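Local atomic coordinates of purine nucleoside phosphorylase (Schistosoma mansoni, PDB entry 5KO5), a protein that catalyses the reversible phosphorolysis of purine nucleosides, probably including inosine and guanosine, to free base and ribose 1-phosphate. Residues Gln84-Met89 and Met221-Glu226; Gly30-Ser35 and Leu100-Met105; Ser35-Leu40 and Leu114-Ala119; Tyr93-Ile98 and Asn146-Gly151. All coordinates share one frame; numbering follows the deposited sequence.

Contact 1. Residues Gln84-Met89 and Met221-Glu226; sequences QGRLHM and MSTVPE. With CYT (6-aminopyrimidin-2(1H)-one), chain B.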
loop_
_atom_site.group_PDB
_atom_site.type_symbol
_atom_site.label_atom_id
_atom_site.label_comp_id
_atom_site.label_asym_id
_atom_site.label_seq_id
_atom_site.Cartn_x
_atom_site.Cartn_y
_atom_site.Cartn_z
ATOM N N GLN A 84 -20.782 -11.716 -14.759
ATOM C CA GLN A 84 -20.447 -13.129 -14.653
ATOM C C GLN A 84 -18.956 -13.250 -14.952
ATOM O O GLN A 84 -18.542 -13.253 -16.113
ATOM C CB GLN A 84 -21.280 -13.944 -15.634
ATOM C CG GLN A 84 -21.158 -15.431 -15.431
ATOM C CD GLN A 84 -22.027 -16.190 -16.390
ATOM O OE1 GLN A 84 -21.977 -15.969 -17.601
ATOM N NE2 GLN A 84 -22.846 -17.085 -15.856
ATOM N N GLY A 85 -18.151 -13.345 -13.902
ATOM C CA GLY A 85 -16.719 -13.229 -14.074
ATOM C C GLY A 85 -16.231 -11.907 -13.521
ATOM O O GLY A 85 -16.047 -10.926 -14.246
ATOM N N ARG A 86 -16.036 -11.886 -12.213
ATOM C CA ARG A 86 -15.652 -10.687 -11.493
ATOM C C ARG A 86 -14.203 -10.310 -11.801
ATOM O O ARG A 86 -13.348 -11.170 -12.018
ATOM C CB ARG A 86 -15.771 -11.004 -10.010
ATOM C CG ARG A 86 -15.585 -9.866 -9.094
ATOM C CD ARG A 86 -15.859 -10.372 -7.715
ATOM N NE ARG A 86 -16.110 -9.281 -6.797
ATOM C CZ ARG A 86 -16.685 -9.445 -5.619
ATOM N NH1 ARG A 86 -17.059 -10.662 -5.235
ATOM N NH2 ARG A 86 -16.881 -8.402 -4.836
ATOM N N LEU A 87 -13.929 -9.013 -11.809
ATOM C CA LEU A 87 -12.575 -8.515 -12.007
ATOM C C LEU A 87 -11.965 -8.231 -10.641
ATOM O O LEU A 87 -12.472 -7.387 -9.896
ATOM C CB LEU A 87 -12.594 -7.243 -12.848
ATOM C CG LEU A 87 -13.355 -7.350 -14.167
ATOM C CD1 LEU A 87 -13.404 -5.979 -14.820
ATOM C CD2 LEU A 87 -12.693 -8.360 -15.072
ATOM N N HIS A 88 -10.867 -8.912 -10.316
ATOM C CA HIS A 88 -10.193 -8.757 -9.029
ATOM C C HIS A 88 -8.863 -8.037 -9.202
ATOM O O HIS A 88 -8.110 -8.312 -10.141
ATOM C CB HIS A 88 -9.899 -10.122 -8.417
ATOM C CG HIS A 88 -11.113 -10.851 -7.934
ATOM N ND1 HIS A 88 -11.736 -11.838 -8.670
ATOM C CD2 HIS A 88 -11.784 -10.773 -6.763
ATOM C CE1 HIS A 88 -12.759 -12.314 -7.983
ATOM N NE2 HIS A 88 -12.812 -11.685 -6.822
ATOM N N MET A 89 -8.553 -7.137 -8.267
ATOM C CA MET A 89 -7.354 -6.320 -8.429
ATOM C C MET A 89 -6.072 -7.130 -8.266
ATOM O O MET A 89 -5.050 -6.761 -8.856
ATOM C CB MET A 89 -7.432 -5.067 -7.545
ATOM C CG MET A 89 -8.665 -4.228 -7.924
ATOM S SD MET A 89 -8.574 -2.468 -7.546
ATOM C CE MET A 89 -7.285 -1.939 -8.663
ATOM N N MET A 221 -10.412 -10.121 -0.438
ATOM C CA MET A 221 -9.581 -9.581 -1.510
ATOM C C MET A 221 -10.386 -8.859 -2.588
ATOM O O MET A 221 -9.900 -8.685 -3.712
ATOM C CB MET A 221 -8.730 -10.678 -2.147
ATOM C CG MET A 221 -7.914 -11.493 -1.174
ATOM S SD MET A 221 -7.081 -12.834 -2.041
ATOM C CE MET A 221 -6.510 -13.788 -0.632
ATOM N N SER A 222 -11.597 -8.425 -2.279
ATOM C CA SER A 222 -12.437 -7.862 -3.323
ATOM C C SER A 222 -13.326 -6.796 -2.706
ATOM O O SER A 222 -13.077 -6.327 -1.590
ATOM C CB SER A 222 -13.279 -8.968 -3.980
ATOM O OG SER A 222 -14.256 -9.434 -3.073
ATOM N N THR A 223 -14.359 -6.420 -3.460
ATOM C CA THR A 223 -15.551 -5.731 -2.972
ATOM C C THR A 223 -15.334 -4.240 -2.745
ATOM O O THR A 223 -16.062 -3.423 -3.309
ATOM C CB THR A 223 -16.111 -6.433 -1.738
ATOM O OG1 THR A 223 -16.484 -7.767 -2.120
ATOM C CG2 THR A 223 -17.342 -5.703 -1.212
ATOM N N VAL A 224 -14.345 -3.870 -1.934
ATOM C CA VAL A 224 -14.066 -2.467 -1.632
ATOM C C VAL A 224 -13.848 -1.623 -2.891
ATOM O O VAL A 224 -14.384 -0.506 -2.964
ATOM C CB VAL A 224 -12.941 -2.346 -0.588
ATOM C CG1 VAL A 224 -12.434 -0.908 -0.476
ATOM C CG2 VAL A 224 -13.438 -2.851 0.770
ATOM N N PRO A 225 -13.123 -2.089 -3.916
ATOM C CA PRO A 225 -12.986 -1.244 -5.122
ATOM C C PRO A 225 -14.321 -0.960 -5.783
ATOM O O PRO A 225 -14.618 0.194 -6.119
ATOM C CB PRO A 225 -12.042 -2.058 -6.026
ATOM C CG PRO A 225 -11.240 -2.914 -5.036
ATOM C CD PRO A 225 -12.252 -3.284 -3.978
ATOM N N GLU A 226 -15.163 -1.987 -5.904
ATOM C CA GLU A 226 -16.468 -1.800 -6.532
ATOM C C GLU A 226 -17.351 -0.903 -5.690
ATOM O O GLU A 226 -18.082 -0.064 -6.236
ATOM C CB GLU A 226 -17.157 -3.152 -6.729
ATOM C CG GLU A 226 -16.494 -4.041 -7.742
ATOM C CD GLU A 226 -15.592 -5.074 -7.113
ATOM O OE1 GLU A 226 -14.879 -4.724 -6.160
ATOM O OE2 GLU A 226 -15.593 -6.238 -7.578
HETATM N N3 CYT B . -9.604 -15.039 2.988
HETATM C C4 CYT B . -10.226 -16.146 3.396
HETATM N N1 CYT B . -11.005 -14.993 1.070
HETATM C C2 CYT B . -9.960 -14.444 1.822
HETATM O O2 CYT B . -9.367 -13.443 1.405
HETATM N N4 CYT B . -9.822 -16.693 4.547
HETATM C C5 CYT B . -11.302 -16.716 2.648
HETATM C C6 CYT B . -11.647 -16.115 1.501
HETATM O O HOH W 1 -14.744 -5.788 -10.045
HETATM O O HOH W 2 -12.896 -6.666 -6.813
HETATM O O HOH W 3 -10.357 -6.538 -6.044
#
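His88 and Ser222 bring the loop Gln84-Met89 nearest to Met221-Glu226, their CA atoms 6.2 Å apart, and one residue later Thr223 occupies the N-cap position before helix 224-232. Arg86 carries the contact because its long chain, extended from CG to NE, ends in several N-H groups. NE makes a nearly straight salt-bridging bond to Glu226 OE2 (3.2 Å, 170°); the oxygen lies in the guanidinium plane, but NE meets it on the syn side from well out of the carboxylate plane, the flat groups being steeply turned. NH2 reaches Thr223 OG1, also bonded to Asn117 ND2, at 2.8 Å, a weak, bent bond, and NH1 donates to Thr116 O. Small Ser222 sets OG over one guanidinium face and CB against the edge of the His88 ring, 3.6 Å from CD2. Met89 SD slides past Pro225 CG at 3.7 Å. Met221 CE lies 3.5 Å from cytosine O2. This grouping of arginine, histidine and serine is consistent with the phosphate site of trimeric purine nucleoside phosphorylases.

Contact 2. Residues Gly30-Ser35 and Leu100-Met105; sequences GIICGS and LPIRVM. With EDO (1,2-ethanediol), chain C.
Ile32 and Ile102 meet methyl to methyl, their side chains crossing at about a right angle so that CD1 of Ile32 lies 3.6 Å from CD1 of Ile102. Ile32 directs its CB toward the helix; in Ile102 two bends (chi1 -55°, chi2 -55°) carry CD1 back to the strand from a CB that does not face it. Branched, purely apolar isoleucines suit this buried layer, where no hydrogen bond joins the two segments. Met105 comes in differently. Straight from CG to CE, it runs out from the helix and lays its sulfur against the backbone: SD is 4.1 Å from Gly30 CA, and CE ends 4.3 Å from Ile32 CG1. Gly30, having no side chain, lets the thioether come so near the strand. The flexible, unbranched methionine packs beside the stiffer isoleucine pair. Strand 30-32 and helix 100-105 run nearly antiparallel, 156° apart, with their axes 10.3 Å from each other. Helix 95-108 belongs to a beta-alpha-beta crossover from strand 78-84 to the parallel strand 112-121, passing over strand 29-32 between them; Glu226 and Ile229 of helix 224-232 flank the isoleucines, and helix 9-23 packs on Val104.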
loop_
_atom_site.group_PDB
_atom_site.type_symbol
_atom_site.label_atom_id
_atom_site.label_comp_id
_atom_site.label_asym_id
_atom_site.label_seq_id
_atom_site.Cartn_x
_atom_site.Cartn_y
_atom_site.Cartn_z
ATOM N N GLY A 30 -27.789 -3.869 -10.149
ATOM C CA GLY A 30 -26.603 -4.574 -10.589
ATOM C C GLY A 30 -26.217 -5.612 -9.556
ATOM O O GLY A 30 -26.483 -5.449 -8.363
ATOM N N ILE A 31 -25.613 -6.707 -10.015
ATOM C CA ILE A 31 -25.153 -7.748 -9.098
ATOM C C ILE A 31 -23.746 -8.202 -9.477
ATOM O O ILE A 31 -23.410 -8.354 -10.658
ATOM C CB ILE A 31 -26.137 -8.934 -8.929
ATOM C CG1 ILE A 31 -26.228 -9.776 -10.186
ATOM C CG2 ILE A 31 -27.544 -8.460 -8.555
ATOM C CD1 ILE A 31 -27.107 -11.013 -10.015
ATOM N N ILE A 32 -22.919 -8.415 -8.461
ATOM C CA ILE A 32 -21.584 -8.976 -8.618
ATOM C C ILE A 32 -21.473 -10.065 -7.567
ATOM O O ILE A 32 -21.724 -9.816 -6.383
ATOM C CB ILE A 32 -20.495 -7.902 -8.427
ATOM C CG1 ILE A 32 -20.612 -6.809 -9.499
ATOM C CG2 ILE A 32 -19.108 -8.520 -8.436
ATOM C CD1 ILE A 32 -19.697 -5.608 -9.268
ATOM N N CYS A 33 -21.160 -11.279 -7.994
ATOM C CA CYS A 33 -21.283 -12.447 -7.133
ATOM C C CYS A 33 -19.911 -13.015 -6.805
ATOM O O CYS A 33 -19.000 -13.009 -7.646
ATOM C CB CYS A 33 -22.132 -13.525 -7.807
ATOM S SG CYS A 33 -23.785 -12.959 -8.242
ATOM N N GLY A 34 -19.769 -13.515 -5.581
ATOM C CA GLY A 34 -18.531 -14.151 -5.184
ATOM C C GLY A 34 -18.337 -15.498 -5.858
ATOM O O GLY A 34 -19.240 -16.064 -6.476
ATOM N N SER A 35 -17.115 -16.018 -5.745
ATOM C CA SER A 35 -16.779 -17.283 -6.384
ATOM C C SER A 35 -17.637 -18.403 -5.814
ATOM O O SER A 35 -17.778 -18.533 -4.593
ATOM C CB SER A 35 -15.299 -17.592 -6.166
ATOM O OG SER A 35 -14.952 -17.446 -4.798
ATOM N N LEU A 100 -14.624 0.898 -15.068
ATOM C CA LEU A 100 -15.469 1.060 -16.250
ATOM C C LEU A 100 -16.758 0.252 -16.171
ATOM O O LEU A 100 -17.829 0.823 -16.438
ATOM C CB LEU A 100 -14.675 0.843 -17.548
ATOM C CG LEU A 100 -15.554 1.083 -18.783
ATOM C CD1 LEU A 100 -14.852 1.910 -19.850
ATOM C CD2 LEU A 100 -16.030 -0.242 -19.362
ATOM N N PRO A 101 -16.747 -1.040 -15.825
ATOM C CA PRO A 101 -18.023 -1.776 -15.785
ATOM C C PRO A 101 -19.040 -1.197 -14.821
ATOM O O PRO A 101 -20.243 -1.225 -15.119
ATOM C CB PRO A 101 -17.593 -3.197 -15.393
ATOM C CG PRO A 101 -16.215 -3.316 -15.949
ATOM C CD PRO A 101 -15.598 -1.956 -15.671
ATOM N N ILE A 102 -18.595 -0.701 -13.657
ATOM C CA ILE A 102 -19.534 -0.116 -12.703
ATOM C C ILE A 102 -20.115 1.182 -13.254
ATOM O O ILE A 102 -21.308 1.470 -13.101
ATOM C CB ILE A 102 -18.848 0.124 -11.348
ATOM C CG1 ILE A 102 -18.209 -1.154 -10.805
ATOM C CG2 ILE A 102 -19.860 0.692 -10.361
ATOM C CD1 ILE A 102 -19.165 -2.296 -10.703
ATOM N N ARG A 103 -19.272 1.993 -13.884
ATOM C CA ARG A 103 -19.768 3.215 -14.506
ATOM C C ARG A 103 -20.704 2.922 -15.674
ATOM O O ARG A 103 -21.656 3.679 -15.902
ATOM C CB ARG A 103 -18.584 4.086 -14.902
ATOM C CG ARG A 103 -17.923 4.632 -13.654
ATOM C CD ARG A 103 -16.675 5.464 -13.914
ATOM N NE ARG A 103 -16.258 6.065 -12.647
ATOM C CZ ARG A 103 -15.072 6.612 -12.429
ATOM N NH1 ARG A 103 -14.169 6.665 -13.404
ATOM N NH2 ARG A 103 -14.788 7.097 -11.226
ATOM N N VAL A 104 -20.464 1.830 -16.405
ATOM C CA VAL A 104 -21.427 1.393 -17.412
ATOM C C VAL A 104 -22.755 1.035 -16.756
ATOM O O VAL A 104 -23.821 1.424 -17.241
ATOM C CB VAL A 104 -20.840 0.231 -18.234
ATOM C CG1 VAL A 104 -21.913 -0.405 -19.112
ATOM C CG2 VAL A 104 -19.676 0.748 -19.082
ATOM N N MET A 105 -22.716 0.297 -15.641
ATOM C CA MET A 105 -23.950 0.043 -14.901
ATOM C C MET A 105 -24.680 1.340 -14.591
ATOM O O MET A 105 -25.900 1.421 -14.756
ATOM C CB MET A 105 -23.661 -0.691 -13.595
ATOM C CG MET A 105 -23.279 -2.141 -13.770
ATOM S SD MET A 105 -23.160 -2.892 -12.140
ATOM C CE MET A 105 -22.693 -4.572 -12.574
HETATM C C1 EDO C . -13.933 -12.444 -2.900
HETATM O O1 EDO C . -12.596 -12.025 -3.200
HETATM C C2 EDO C . -14.605 -13.055 -4.109
HETATM O O2 EDO C . -15.501 -14.067 -3.655
#

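Contact 3. Residues Ser35-Leu40 and Leu114-Ala119; sequences SGLGKL and LITNLA. With CYT (6-aminopyrimidin-2(1H)-one), chain B; EDO (1,2-ethanediol), chain C.
Ser35 turns the oxygen of its flat peptide group to Leu118, with O only 3.3 Å from the methyl CD2. At the other end of the contact the flat group is the cytosine ring: Ala119 C lies over one of its faces, 3.5 Å from C5, and Leu118 O approaches N1 obliquely from that same side. Asn117 starts away from Ser35-Leu40, and its amide is bonded elsewhere, OD1 to Ser241 and ND2 to Thr223. Between these groups sits an apolar pair. Leu37 CD1 presses on Leu118 CD2 at 3.5 Å, tighter than usual, and Leu118 has an unusual chi1 of -92°, away from the staggered positions. The same methyl of Leu37 rests near Thr116 OG1, a hydroxyl that accepts from Gly34 N and is joined through a water to Leu37 O (2.7 Å from the water). Threonine suits the spot by offering both a methyl and a polar atom inside the core. Gly36 takes a positive phi with ease and so lets the loop turn. An ethanediol, probably from the crystallisation liquor, bridges loop and strand in this crystal, its O2 accepting from Ser35 N (3.3 Å) and Leu118 N (3.1 Å). Strand 112-121 runs between strands 29-32 and 236-246; helix 259-283 covers this side, through Leu273 on Leu37, Phe277 on Thr116 and Val262 on Leu118.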
loop_
_atom_site.group_PDB
_atom_site.type_symbol
_atom_site.label_atom_id
_atom_site.label_comp_id
_atom_site.label_asym_id
_atom_site.label_seq_id
_atom_site.Cartn_x
_atom_site.Cartn_y
_atom_site.Cartn_z
ATOM N N SER A 35 -17.115 -16.018 -5.745
ATOM C CA SER A 35 -16.779 -17.283 -6.384
ATOM C C SER A 35 -17.637 -18.403 -5.814
ATOM O O SER A 35 -17.778 -18.533 -4.593
ATOM C CB SER A 35 -15.299 -17.592 -6.166
ATOM O OG SER A 35 -14.952 -17.446 -4.798
ATOM N N GLY A 36 -18.218 -19.203 -6.703
ATOM C CA GLY A 36 -19.127 -20.249 -6.299
ATOM C C GLY A 36 -20.502 -19.769 -5.890
ATOM O O GLY A 36 -21.345 -20.601 -5.524
ATOM N N LEU A 37 -20.760 -18.466 -5.952
ATOM C CA LEU A 37 -22.025 -17.875 -5.528
ATOM C C LEU A 37 -22.760 -17.237 -6.700
ATOM O O LEU A 37 -23.537 -16.298 -6.519
ATOM C CB LEU A 37 -21.797 -16.837 -4.432
ATOM C CG LEU A 37 -20.974 -17.313 -3.240
ATOM C CD1 LEU A 37 -20.795 -16.167 -2.254
ATOM C CD2 LEU A 37 -21.655 -18.500 -2.584
ATOM N N GLY A 38 -22.522 -17.728 -7.910
ATOM C CA GLY A 38 -23.042 -17.084 -9.095
ATOM C C GLY A 38 -24.271 -17.726 -9.692
ATOM O O GLY A 38 -24.684 -17.324 -10.786
ATOM N N LYS A 39 -24.891 -18.693 -9.009
ATOM C CA LYS A 39 -25.943 -19.466 -9.660
ATOM C C LYS A 39 -27.194 -18.635 -9.928
ATOM O O LYS A 39 -27.945 -18.949 -10.855
ATOM C CB LYS A 39 -26.256 -20.744 -8.880
ATOM N N LEU A 40 -27.428 -17.568 -9.153
ATOM C CA LEU A 40 -28.557 -16.686 -9.446
ATOM C C LEU A 40 -28.470 -16.130 -10.861
ATOM O O LEU A 40 -29.494 -15.965 -11.536
ATOM C CB LEU A 40 -28.624 -15.538 -8.437
ATOM C CG LEU A 40 -29.782 -14.548 -8.625
ATOM C CD1 LEU A 40 -31.131 -15.255 -8.517
ATOM C CD2 LEU A 40 -29.689 -13.416 -7.619
ATOM N N LEU A 114 -25.743 -5.002 -5.671
ATOM C CA LEU A 114 -25.696 -6.074 -4.681
ATOM C C LEU A 114 -24.432 -6.884 -4.921
ATOM O O LEU A 114 -24.178 -7.304 -6.053
ATOM C CB LEU A 114 -26.908 -7.001 -4.834
ATOM C CG LEU A 114 -28.285 -6.328 -4.806
ATOM C CD1 LEU A 114 -29.406 -7.359 -4.982
ATOM C CD2 LEU A 114 -28.485 -5.508 -3.523
ATOM N N ILE A 115 -23.647 -7.113 -3.863
ATOM C CA ILE A 115 -22.350 -7.773 -3.980
ATOM C C ILE A 115 -22.248 -8.883 -2.944
ATOM O O ILE A 115 -22.609 -8.692 -1.779
ATOM C CB ILE A 115 -21.204 -6.767 -3.751
ATOM C CG1 ILE A 115 -21.346 -5.546 -4.660
ATOM C CG2 ILE A 115 -19.852 -7.445 -3.976
ATOM C CD1 ILE A 115 -20.309 -4.459 -4.377
ATOM N N THR A 116 -21.730 -10.041 -3.355
ATOM C CA THR A 116 -21.349 -11.076 -2.405
ATOM C C THR A 116 -19.873 -11.407 -2.585
ATOM O O THR A 116 -19.286 -11.166 -3.641
ATOM C CB THR A 116 -22.193 -12.360 -2.546
ATOM O OG1 THR A 116 -22.033 -12.902 -3.868
ATOM C CG2 THR A 116 -23.668 -12.070 -2.286
ATOM N N ASN A 117 -19.269 -11.942 -1.526
ATOM C CA ASN A 117 -17.880 -12.367 -1.582
ATOM C C ASN A 117 -17.672 -13.492 -0.576
ATOM O O ASN A 117 -18.521 -13.749 0.281
ATOM C CB ASN A 117 -16.904 -11.197 -1.350
ATOM C CG ASN A 117 -17.009 -10.590 0.042
ATOM O OD1 ASN A 117 -16.816 -11.269 1.052
ATOM N ND2 ASN A 117 -17.285 -9.293 0.099
ATOM N N LEU A 118 -16.542 -14.179 -0.712
ATOM C CA LEU A 118 -16.070 -15.134 0.284
ATOM C C LEU A 118 -14.965 -14.463 1.084
ATOM O O LEU A 118 -14.111 -13.770 0.519
ATOM C CB LEU A 118 -15.523 -16.402 -0.383
ATOM C CG LEU A 118 -16.454 -17.594 -0.628
ATOM C CD1 LEU A 118 -16.993 -18.169 0.676
ATOM C CD2 LEU A 118 -17.584 -17.224 -1.544
ATOM N N ALA A 119 -14.991 -14.635 2.404
ATOM C CA ALA A 119 -14.051 -13.903 3.242
ATOM C C ALA A 119 -13.597 -14.753 4.419
ATOM O O ALA A 119 -14.238 -15.739 4.783
ATOM C CB ALA A 119 -14.691 -12.608 3.771
HETATM N N3 CYT B . -9.604 -15.039 2.988
HETATM C C4 CYT B . -10.226 -16.146 3.396
HETATM N N1 CYT B . -11.005 -14.993 1.070
HETATM C C2 CYT B . -9.960 -14.444 1.822
HETATM O O2 CYT B . -9.367 -13.443 1.405
HETATM N N4 CYT B . -9.822 -16.693 4.547
HETATM C C5 CYT B . -11.302 -16.716 2.648
HETATM C C6 CYT B . -11.647 -16.115 1.501
HETATM C C1 EDO C . -13.933 -12.444 -2.900
HETATM O O1 EDO C . -12.596 -12.025 -3.200
HETATM C C2 EDO C . -14.605 -13.055 -4.109
HETATM O O2 EDO C . -15.501 -14.067 -3.655
HETATM O O HOH W 4 -24.231 -14.470 -4.613
#

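Contact 4. Residues Tyr93-Ile98 and Asn146-Gly151; sequences YSNQEI and NNVLVG
Asn95 supplies the direct hydrogen bonds, giving both from ND2 to backbone carbonyls of the opposite loop. The stronger goes to Val150 O at 3.1 Å (158°); it lies in the carbonyl plane, on a lone pair, and close to the amide plane of Asn95. The other, to Asn147 O at 3.0 Å, is bent and weak. With CG beside the backbone N (chi1 -74°), the amide is laid against the type I turn Asn147-Val150. That turn is braced from within, since Asn147 OD1 accepts from Leu149 N in an Asx turn. On the helix side Ser94 and Glu97 make a capping box, which fixes the first turn bearing Asn95. Water adds indirect links: one molecule lies 2.7 Å from Asn95 OD1 and 2.9 Å from Asn146 O, and another donates to Val148 O and, weakly, to Asn95 O. Apolar contact is slight, Ile98 CG2 meeting Val148 CG2 at 4.0 Å with the side chains about perpendicular. The loop also faces other chains, Asn147 ND2 bonding Thr201 of the third subunit and Asn146 ND2 Gly144 of the second. Largely polar and partly hydrated, the contact depends on asparagine's ability to hold backbone carbonyls without a charge.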
loop_
_atom_site.group_PDB
_atom_site.type_symbol
_atom_site.label_atom_id
_atom_site.label_comp_id
_atom_site.label_asym_id
_atom_site.label_seq_id
_atom_site.Cartn_x
_atom_site.Cartn_y
_atom_site.Cartn_z
ATOM N N TYR A 93 -5.497 -6.009 -12.796
ATOM C CA TYR A 93 -6.339 -5.035 -13.483
ATOM C C TYR A 93 -6.114 -3.640 -12.918
ATOM O O TYR A 93 -5.960 -3.456 -11.705
ATOM C CB TYR A 93 -7.814 -5.400 -13.319
ATOM C CG TYR A 93 -8.187 -6.677 -14.014
ATOM C CD1 TYR A 93 -8.080 -6.788 -15.389
ATOM C CD2 TYR A 93 -8.641 -7.773 -13.300
ATOM C CE1 TYR A 93 -8.401 -7.967 -16.037
ATOM C CE2 TYR A 93 -8.973 -8.944 -13.933
ATOM C CZ TYR A 93 -8.860 -9.038 -15.298
ATOM O OH TYR A 93 -9.183 -10.213 -15.934
ATOM N N SER A 94 -6.153 -2.648 -13.804
ATOM C CA SER A 94 -5.932 -1.276 -13.388
ATOM C C SER A 94 -7.201 -0.684 -12.783
ATOM O O SER A 94 -8.311 -1.215 -12.912
ATOM C CB SER A 94 -5.510 -0.431 -14.581
ATOM O OG SER A 94 -6.621 -0.188 -15.423
ATOM N N ASN A 95 -7.010 0.457 -12.120
ATOM C CA ASN A 95 -8.137 1.236 -11.607
ATOM C C ASN A 95 -9.159 1.507 -12.698
ATOM O O ASN A 95 -10.374 1.457 -12.455
ATOM C CB ASN A 95 -7.621 2.571 -11.070
ATOM C CG ASN A 95 -6.907 2.425 -9.758
ATOM O OD1 ASN A 95 -6.873 1.331 -9.186
ATOM N ND2 ASN A 95 -6.339 3.524 -9.256
ATOM N N GLN A 96 -8.686 1.806 -13.909
ATOM C CA GLN A 96 -9.610 2.105 -14.998
ATOM C C GLN A 96 -10.425 0.882 -15.393
ATOM O O GLN A 96 -11.610 1.002 -15.740
ATOM C CB GLN A 96 -8.845 2.633 -16.213
ATOM C CG GLN A 96 -7.937 3.826 -15.935
ATOM C CD GLN A 96 -8.641 4.949 -15.220
ATOM O OE1 GLN A 96 -9.786 5.286 -15.522
ATOM N NE2 GLN A 96 -7.945 5.551 -14.261
ATOM N N GLU A 97 -9.794 -0.295 -15.380
ATOM C CA GLU A 97 -10.478 -1.518 -15.782
ATOM C C GLU A 97 -11.524 -1.929 -14.761
ATOM O O GLU A 97 -12.591 -2.425 -15.128
ATOM C CB GLU A 97 -9.452 -2.632 -16.000
ATOM C CG GLU A 97 -8.607 -2.426 -17.262
ATOM C CD GLU A 97 -7.452 -3.413 -17.382
ATOM O OE1 GLU A 97 -6.666 -3.602 -16.426
ATOM O OE2 GLU A 97 -7.314 -4.012 -18.466
ATOM N N ILE A 98 -11.250 -1.713 -13.474
ATOM C CA ILE A 98 -12.248 -2.020 -12.458
ATOM C C ILE A 98 -13.421 -1.052 -12.557
ATOM O O ILE A 98 -14.586 -1.448 -12.421
ATOM C CB ILE A 98 -11.605 -1.974 -11.057
ATOM C CG1 ILE A 98 -10.456 -2.987 -10.946
ATOM C CG2 ILE A 98 -12.685 -2.130 -9.974
ATOM C CD1 ILE A 98 -10.880 -4.440 -11.146
ATOM N N ASN A 146 -3.042 2.925 -3.390
ATOM C CA ASN A 146 -3.638 2.077 -4.416
ATOM C C ASN A 146 -5.168 2.115 -4.391
ATOM O O ASN A 146 -5.823 1.162 -4.818
ATOM C CB ASN A 146 -3.102 0.648 -4.319
ATOM C CG ASN A 146 -1.742 0.486 -4.968
ATOM O OD1 ASN A 146 -1.383 1.223 -5.899
ATOM N ND2 ASN A 146 -0.973 -0.484 -4.495
ATOM N N ASN A 147 -5.765 3.200 -3.910
ATOM C CA ASN A 147 -7.215 3.349 -3.992
ATOM C C ASN A 147 -7.648 3.235 -5.451
ATOM O O ASN A 147 -6.959 3.713 -6.363
ATOM C CB ASN A 147 -7.584 4.733 -3.438
ATOM C CG ASN A 147 -9.068 4.899 -3.126
ATOM O OD1 ASN A 147 -9.922 4.910 -4.029
ATOM N ND2 ASN A 147 -9.377 5.089 -1.839
ATOM N N VAL A 148 -8.810 2.605 -5.669
ATOM C CA VAL A 148 -9.358 2.455 -7.017
ATOM C C VAL A 148 -9.615 3.794 -7.708
ATOM O O VAL A 148 -9.687 3.840 -8.943
ATOM C CB VAL A 148 -10.619 1.559 -6.968
ATOM C CG1 VAL A 148 -11.763 2.293 -6.295
ATOM C CG2 VAL A 148 -11.021 1.109 -8.372
ATOM N N LEU A 149 -9.731 4.898 -6.947
ATOM C CA LEU A 149 -9.946 6.215 -7.541
ATOM C C LEU A 149 -8.664 7.013 -7.783
ATOM O O LEU A 149 -8.756 8.140 -8.294
ATOM C CB LEU A 149 -10.933 7.039 -6.689
ATOM C CG LEU A 149 -12.407 6.661 -6.841
ATOM C CD1 LEU A 149 -13.231 7.401 -5.792
ATOM C CD2 LEU A 149 -12.907 6.993 -8.260
ATOM N N VAL A 150 -7.480 6.475 -7.458
ATOM C CA VAL A 150 -6.260 7.204 -7.793
ATOM C C VAL A 150 -6.199 7.415 -9.295
ATOM O O VAL A 150 -6.381 6.472 -10.079
ATOM C CB VAL A 150 -5.023 6.457 -7.275
ATOM C CG1 VAL A 150 -3.746 7.071 -7.879
ATOM C CG2 VAL A 150 -4.944 6.527 -5.770
ATOM N N GLY A 151 -5.905 8.654 -9.701
ATOM C CA GLY A 151 -5.907 9.058 -11.086
ATOM C C GLY A 151 -6.750 10.304 -11.243
ATOM O O GLY A 151 -7.332 10.810 -10.277
HETATM O O HOH W 5 -4.963 0.444 -7.462
HETATM O O HOH W 6 -10.849 4.288 -11.412
HETATM O O HOH W 7 -3.342 3.278 -7.858
HETATM O O HOH W 8 -8.386 7.584 -12.626
#

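Overall arrangement
All four contacts fall within the phosphorylase superfamily range. Contacts 1 and 2, centred 8 Å apart, touch where Arg86 packs on Ile32; contacts 1 and 3, 11 Å apart, are bonded through Arg86 to Thr116 and Thr223 to Asn117. Contacts 2 and 3 share Ser35 and rest on neighbouring strands, 29-32 and 112-121, of one sheet, while contacts 2 and 4 share helix 95-108. Contacts 3 and 4 are the most distant, about 10 Å between nearest atoms. Along the chain contact 4 is nested within the loop closed by contact 1; the other pairs interleave. Contacts 1 and 3 bring a loop and a strand to the cytosine pocket, contact 2 packs a helix on the sheet, and contact 4 lies outward at the subunit interface.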